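Long-range contact in chitosanase (Bacillus subtilis subsp. subtilis str. 168, PDB 7C6C), which hydrolyses internal beta-1,4 linkages between D-glucosamine units of partly acetylated chitosan and probably helps defend the bacterium against fungi: residues G2-T15 with A134-Q146. Residues are numbered along the deposited sequence; the frame is centred on the assembly and turned at random.
Sequences GLNKDQKRRAEQLT and ALARAVMYDTVIQ
In helix 5-20, which carries the predicted proton donor E19, segment 5-15 packs on 134-146 at a crossing angle of -42° through A11 and A138, whose CB atoms meet at 3.6 Å. Beside this pair, two waters each donate to A11 O and A138 O, one of them only weakly to A11 O, linking the two backbones. Y141 has CG anti to its own N (chi1 -171°), a torsion that carries the ring past A11 to E12. There Y141 OH donates to the anti lone pair of E12 OE2 (2.6 Å), with carboxylate and ring planes 54° apart. R43 adds a salt bridge to this oxygen; in the conformer described, K8 NZ also reaches it at 2.9 Å, from the syn side but well out of the carboxylate plane. One turn on, T15 OG1 donates to the anti lone pair of D142 OD1 (2.8 Å); R210 and R188 pair with OD1 and OD2 of D142, probably keeping it ionised. Before the helix, L3 lays CD2 3.8 Å from A134 CB; in the first turn Q7, forming a capping box with N4, rests its amide on the same methyl. With the T15 side chain about 4 Å from that of E19, this is the packing of the helix carrying the predicted catalytic acid against a core helix in a lysozyme-clan, family 46 chitosanase.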
loop_
_atom_site.group_PDB
_atom_site.type_symbol
_atom_site.label_atom_id
_atom_site.label_comp_id
_atom_site.label_asym_id
_atom_site.label_seq_id
_atom_site.Cartn_x
_atom_site.Cartn_y
_atom_site.Cartn_z
ATOM N N GLY A 2 10.007 -10.425 10.038
ATOM C CA GLY A 2 9.388 -9.253 9.448
ATOM C C GLY A 2 10.113 -7.971 9.802
ATOM O O GLY A 2 11.340 -7.921 9.820
ATOM N N LEU A 3 9.348 -6.921 10.073
ATOM C CA LEU A 3 9.883 -5.656 10.550
ATOM C C LEU A 3 9.652 -5.565 12.051
ATOM O O LEU A 3 8.574 -5.912 12.538
ATOM C CB LEU A 3 9.191 -4.497 9.834
ATOM C CG LEU A 3 9.426 -4.461 8.324
ATOM C CD1 LEU A 3 8.530 -3.423 7.661
ATOM C CD2 LEU A 3 10.898 -4.175 8.030
ATOM N N ASN A 4 10.671 -5.120 12.787
ATOM C CA ASN A 4 10.493 -4.911 14.219
ATOM C C ASN A 4 9.610 -3.684 14.453
ATOM O O ASN A 4 9.160 -3.027 13.515
ATOM C CB ASN A 4 11.839 -4.903 14.957
ATOM C CG ASN A 4 12.673 -3.650 14.693
ATOM O OD1 ASN A 4 12.156 -2.591 14.343
ATOM N ND2 ASN A 4 13.984 -3.768 14.896
ATOM N N LYS A 5 9.348 -3.369 15.723
ATOM C CA LYS A 5 8.398 -2.303 16.039
ATOM C C LYS A 5 8.795 -0.980 15.390
ATOM O O LYS A 5 7.977 -0.335 14.726
ATOM C CB LYS A 5 8.273 -2.148 17.552
ATOM C CG LYS A 5 7.271 -1.102 17.994
ATOM C CD LYS A 5 7.049 -1.214 19.495
ATOM C CE LYS A 5 5.922 -0.319 19.974
ATOM N NZ LYS A 5 6.312 1.116 19.998
ATOM N N ASP A 6 10.046 -0.555 15.579
ATOM C CA ASP A 6 10.480 0.718 15.011
ATOM C C ASP A 6 10.524 0.665 13.490
ATOM O O ASP A 6 10.093 1.612 12.821
ATOM C CB ASP A 6 11.861 1.111 15.541
ATOM C CG ASP A 6 11.841 1.544 16.984
ATOM O OD1 ASP A 6 10.786 2.003 17.459
ATOM O OD2 ASP A 6 12.904 1.455 17.630
ATOM N N GLN A 7 11.069 -0.415 12.927
ATOM C CA GLN A 7 11.173 -0.508 11.474
ATOM C C GLN A 7 9.801 -0.507 10.820
ATOM O O GLN A 7 9.611 0.116 9.767
ATOM C CB GLN A 7 11.925 -1.772 11.071
ATOM C CG GLN A 7 13.369 -1.800 11.515
ATOM C CD GLN A 7 13.957 -3.195 11.503
ATOM O OE1 GLN A 7 13.238 -4.200 11.576
ATOM N NE2 GLN A 7 15.275 -3.263 11.430
ATOM N N LYS A 8 8.841 -1.222 11.418
ATOM C CA LYS A 8 7.498 -1.279 10.853
ATOM C C LYS A 8 6.838 0.093 10.883
ATOM O O LYS A 8 6.188 0.502 9.912
ATOM C CB LYS A 8 6.652 -2.304 11.611
ATOM C CG LYS A 8 5.331 -2.655 10.935
ATOM C CD LYS A 8 4.666 -3.843 11.627
ATOM C CE LYS A 8 3.330 -4.212 10.991
ATOM N NZ LYS A 8 2.229 -3.288 11.373
ATOM N N ARG A 9 6.985 0.816 11.997
ATOM C CA ARG A 9 6.456 2.171 12.074
ATOM C C ARG A 9 7.064 3.052 10.992
ATOM O O ARG A 9 6.351 3.796 10.312
ATOM C CB ARG A 9 6.707 2.774 13.458
ATOM C CG ARG A 9 6.211 4.214 13.554
ATOM C CD ARG A 9 6.582 4.922 14.852
ATOM N NE ARG A 9 7.967 4.704 15.255
ATOM C CZ ARG A 9 9.031 5.316 14.748
ATOM N NH1 ARG A 9 8.898 6.217 13.773
ATOM N NH2 ARG A 9 10.239 5.009 15.224
ATOM N N ARG A 10 8.391 2.990 10.827
ATOM C CA ARG A 10 9.045 3.812 9.813
ATOM C C ARG A 10 8.539 3.471 8.418
ATOM O O ARG A 10 8.283 4.371 7.604
ATOM C CB ARG A 10 10.565 3.654 9.910
ATOM C CG ARG A 10 11.117 4.192 11.211
ATOM C CD ARG A 10 12.628 4.115 11.309
ATOM N NE ARG A 10 13.035 4.641 12.606
ATOM C CZ ARG A 10 13.724 3.971 13.521
ATOM N NH1 ARG A 10 14.161 2.743 13.271
ATOM N NH2 ARG A 10 13.983 4.549 14.684
ATOM N N ALA A 11 8.402 2.175 8.121
ATOM C CA ALA A 11 7.864 1.757 6.829
ATOM C C ALA A 11 6.476 2.334 6.606
ATOM O O ALA A 11 6.152 2.795 5.502
ATOM C CB ALA A 11 7.815 0.233 6.761
ATOM N N GLU A 12 5.640 2.312 7.645
ATOM C CA GLU A 12 4.277 2.816 7.523
ATOM C C GLU A 12 4.244 4.333 7.382
ATOM O O GLU A 12 3.385 4.872 6.670
ATOM C CB GLU A 12 3.442 2.327 8.708
ATOM C CG GLU A 12 3.244 0.825 8.648
ATOM C CD GLU A 12 2.633 0.206 9.890
ATOM O OE1 GLU A 12 2.689 0.824 10.972
ATOM O OE2 GLU A 12 2.098 -0.920 9.778
ATOM N N GLN A 13 5.154 5.044 8.049
ATOM C CA GLN A 13 5.196 6.494 7.897
ATOM C C GLN A 13 5.694 6.900 6.516
ATOM O O GLN A 13 5.243 7.916 5.968
ATOM C CB GLN A 13 5.999 7.125 9.032
ATOM C CG GLN A 13 5.288 6.954 10.359
ATOM C CD GLN A 13 5.970 7.680 11.490
ATOM O OE1 GLN A 13 6.957 8.390 11.284
ATOM N NE2 GLN A 13 5.448 7.507 12.700
ATOM N N LEU A 14 6.594 6.106 5.922
ATOM C CA LEU A 14 6.958 6.321 4.523
ATOM C C LEU A 14 5.740 6.152 3.618
ATOM O O LEU A 14 5.414 7.040 2.817
ATOM C CB LEU A 14 8.075 5.357 4.115
ATOM C CG LEU A 14 9.452 5.682 4.701
ATOM C CD1 LEU A 14 10.378 4.482 4.596
ATOM C CD2 LEU A 14 10.046 6.904 4.013
ATOM N N THR A 15 5.023 5.033 3.766
ATOM C CA THR A 15 3.814 4.822 2.975
ATOM C C THR A 15 2.820 5.955 3.181
ATOM O O THR A 15 2.194 6.419 2.222
ATOM C CB THR A 15 3.189 3.471 3.318
ATOM O OG1 THR A 15 4.078 2.430 2.891
ATOM C CG2 THR A 15 1.841 3.295 2.648
ATOM N N ALA A 134 15.678 -4.750 6.465
ATOM C CA ALA A 134 14.446 -4.048 6.786
ATOM C C ALA A 134 14.009 -3.153 5.634
ATOM O O ALA A 134 12.809 -3.037 5.360
ATOM C CB ALA A 134 14.628 -3.236 8.068
ATOM N N LEU A 135 14.961 -2.506 4.951
ATOM C CA LEU A 135 14.581 -1.631 3.846
ATOM C C LEU A 135 13.898 -2.421 2.733
ATOM O O LEU A 135 12.861 -2.007 2.212
ATOM C CB LEU A 135 15.785 -0.853 3.313
ATOM C CG LEU A 135 15.486 -0.003 2.070
ATOM C CD1 LEU A 135 14.374 1.027 2.314
ATOM C CD2 LEU A 135 16.740 0.680 1.570
ATOM N N ALA A 136 14.454 -3.574 2.358
ATOM C CA ALA A 136 13.806 -4.348 1.301
ATOM C C ALA A 136 12.406 -4.786 1.716
ATOM O O ALA A 136 11.464 -4.712 0.920
ATOM C CB ALA A 136 14.654 -5.554 0.912
ATOM N N ARG A 137 12.246 -5.224 2.967
ATOM C CA ARG A 137 10.922 -5.596 3.461
ATOM C C ARG A 137 9.970 -4.404 3.460
ATOM O O ARG A 137 8.789 -4.546 3.128
ATOM C CB ARG A 137 11.032 -6.214 4.855
ATOM C CG ARG A 137 11.680 -7.589 4.847
ATOM C CD ARG A 137 11.861 -8.136 6.247
ATOM N NE ARG A 137 12.617 -9.387 6.220
ATOM C CZ ARG A 137 13.327 -9.864 7.239
ATOM N NH1 ARG A 137 13.385 -9.202 8.386
ATOM N NH2 ARG A 137 13.985 -11.007 7.107
ATOM N N ALA A 138 10.470 -3.218 3.819
ATOM C CA ALA A 138 9.639 -2.018 3.777
ATOM C C ALA A 138 9.221 -1.683 2.351
ATOM O O ALA A 138 8.085 -1.252 2.111
ATOM C CB ALA A 138 10.386 -0.848 4.407
ATOM N N VAL A 139 10.130 -1.860 1.392
ATOM C CA VAL A 139 9.768 -1.649 -0.005
ATOM C C VAL A 139 8.680 -2.629 -0.427
ATOM O O VAL A 139 7.725 -2.251 -1.116
ATOM C CB VAL A 139 11.005 -1.727 -0.918
ATOM C CG1 VAL A 139 10.597 -1.659 -2.386
ATOM C CG2 VAL A 139 12.002 -0.617 -0.581
ATOM N N MET A 140 8.806 -3.906 -0.030
ATOM C CA MET A 140 7.768 -4.877 -0.376
ATOM C C MET A 140 6.423 -4.484 0.218
ATOM O O MET A 140 5.386 -4.589 -0.449
ATOM C CB MET A 140 8.151 -6.283 0.103
ATOM C CG MET A 140 9.434 -6.855 -0.484
ATOM S SD MET A 140 9.519 -6.911 -2.286
ATOM C CE MET A 140 10.714 -5.604 -2.581
ATOM N N TYR A 141 6.428 -4.036 1.476
ATOM C CA TYR A 141 5.202 -3.634 2.158
ATOM C C TYR A 141 4.526 -2.478 1.423
ATOM O O TYR A 141 3.322 -2.521 1.140
ATOM C CB TYR A 141 5.591 -3.247 3.588
ATOM C CG TYR A 141 4.508 -2.983 4.612
ATOM C CD1 TYR A 141 3.166 -3.264 4.376
ATOM C CD2 TYR A 141 4.853 -2.449 5.849
ATOM C CE1 TYR A 141 2.204 -3.014 5.347
ATOM C CE2 TYR A 141 3.912 -2.198 6.815
ATOM C CZ TYR A 141 2.587 -2.480 6.561
ATOM O OH TYR A 141 1.638 -2.242 7.528
ATOM N N ASP A 142 5.295 -1.440 1.083
ATOM C CA ASP A 142 4.724 -0.323 0.339
ATOM C C ASP A 142 4.212 -0.778 -1.022
ATOM O O ASP A 142 3.162 -0.316 -1.490
ATOM C CB ASP A 142 5.763 0.779 0.155
ATOM C CG ASP A 142 5.175 1.997 -0.510
ATOM O OD1 ASP A 142 4.343 2.663 0.135
ATOM O OD2 ASP A 142 5.516 2.268 -1.682
ATOM N N THR A 143 4.944 -1.688 -1.672
ATOM C CA THR A 143 4.565 -2.133 -3.007
ATOM C C THR A 143 3.220 -2.846 -2.992
ATOM O O THR A 143 2.362 -2.585 -3.841
ATOM C CB THR A 143 5.647 -3.045 -3.591
ATOM O OG1 THR A 143 6.878 -2.321 -3.689
ATOM C CG2 THR A 143 5.259 -3.528 -4.985
ATOM N N VAL A 144 3.011 -3.753 -2.036
ATOM C CA VAL A 144 1.750 -4.489 -2.048
ATOM C C VAL A 144 0.577 -3.561 -1.758
ATOM O O VAL A 144 -0.522 -3.757 -2.288
ATOM C CB VAL A 144 1.799 -5.733 -1.135
ATOM C CG1 VAL A 144 1.724 -5.353 0.333
ATOM C CG2 VAL A 144 0.671 -6.700 -1.483
ATOM N N ILE A 145 0.791 -2.526 -0.946
ATOM C CA ILE A 145 -0.285 -1.588 -0.653
ATOM C C ILE A 145 -0.725 -0.863 -1.916
ATOM O O ILE A 145 -1.926 -0.679 -2.151
ATOM C CB ILE A 145 0.126 -0.625 0.477
ATOM C CG1 ILE A 145 0.108 -1.358 1.821
ATOM C CG2 ILE A 145 -0.791 0.591 0.503
ATOM C CD1 ILE A 145 0.754 -0.603 2.933
ATOM N N GLN A 146 0.227 -0.453 -2.756
ATOM C CA GLN A 146 -0.149 0.268 -3.967
ATOM C C GLN A 146 -0.583 -0.676 -5.086
ATOM O O GLN A 146 -1.573 -0.409 -5.778
ATOM C CB GLN A 146 0.990 1.169 -4.441
ATOM C CG GLN A 146 0.643 1.902 -5.727
ATOM C CD GLN A 146 1.676 2.940 -6.136
ATOM O OE1 GLN A 146 2.878 2.761 -5.932
ATOM N NE2 GLN A 146 1.211 4.017 -6.756
HETATM O O HOH W 1 6.268 0.164 3.880
HETATM O O HOH W 2 7.856 1.740 3.417
#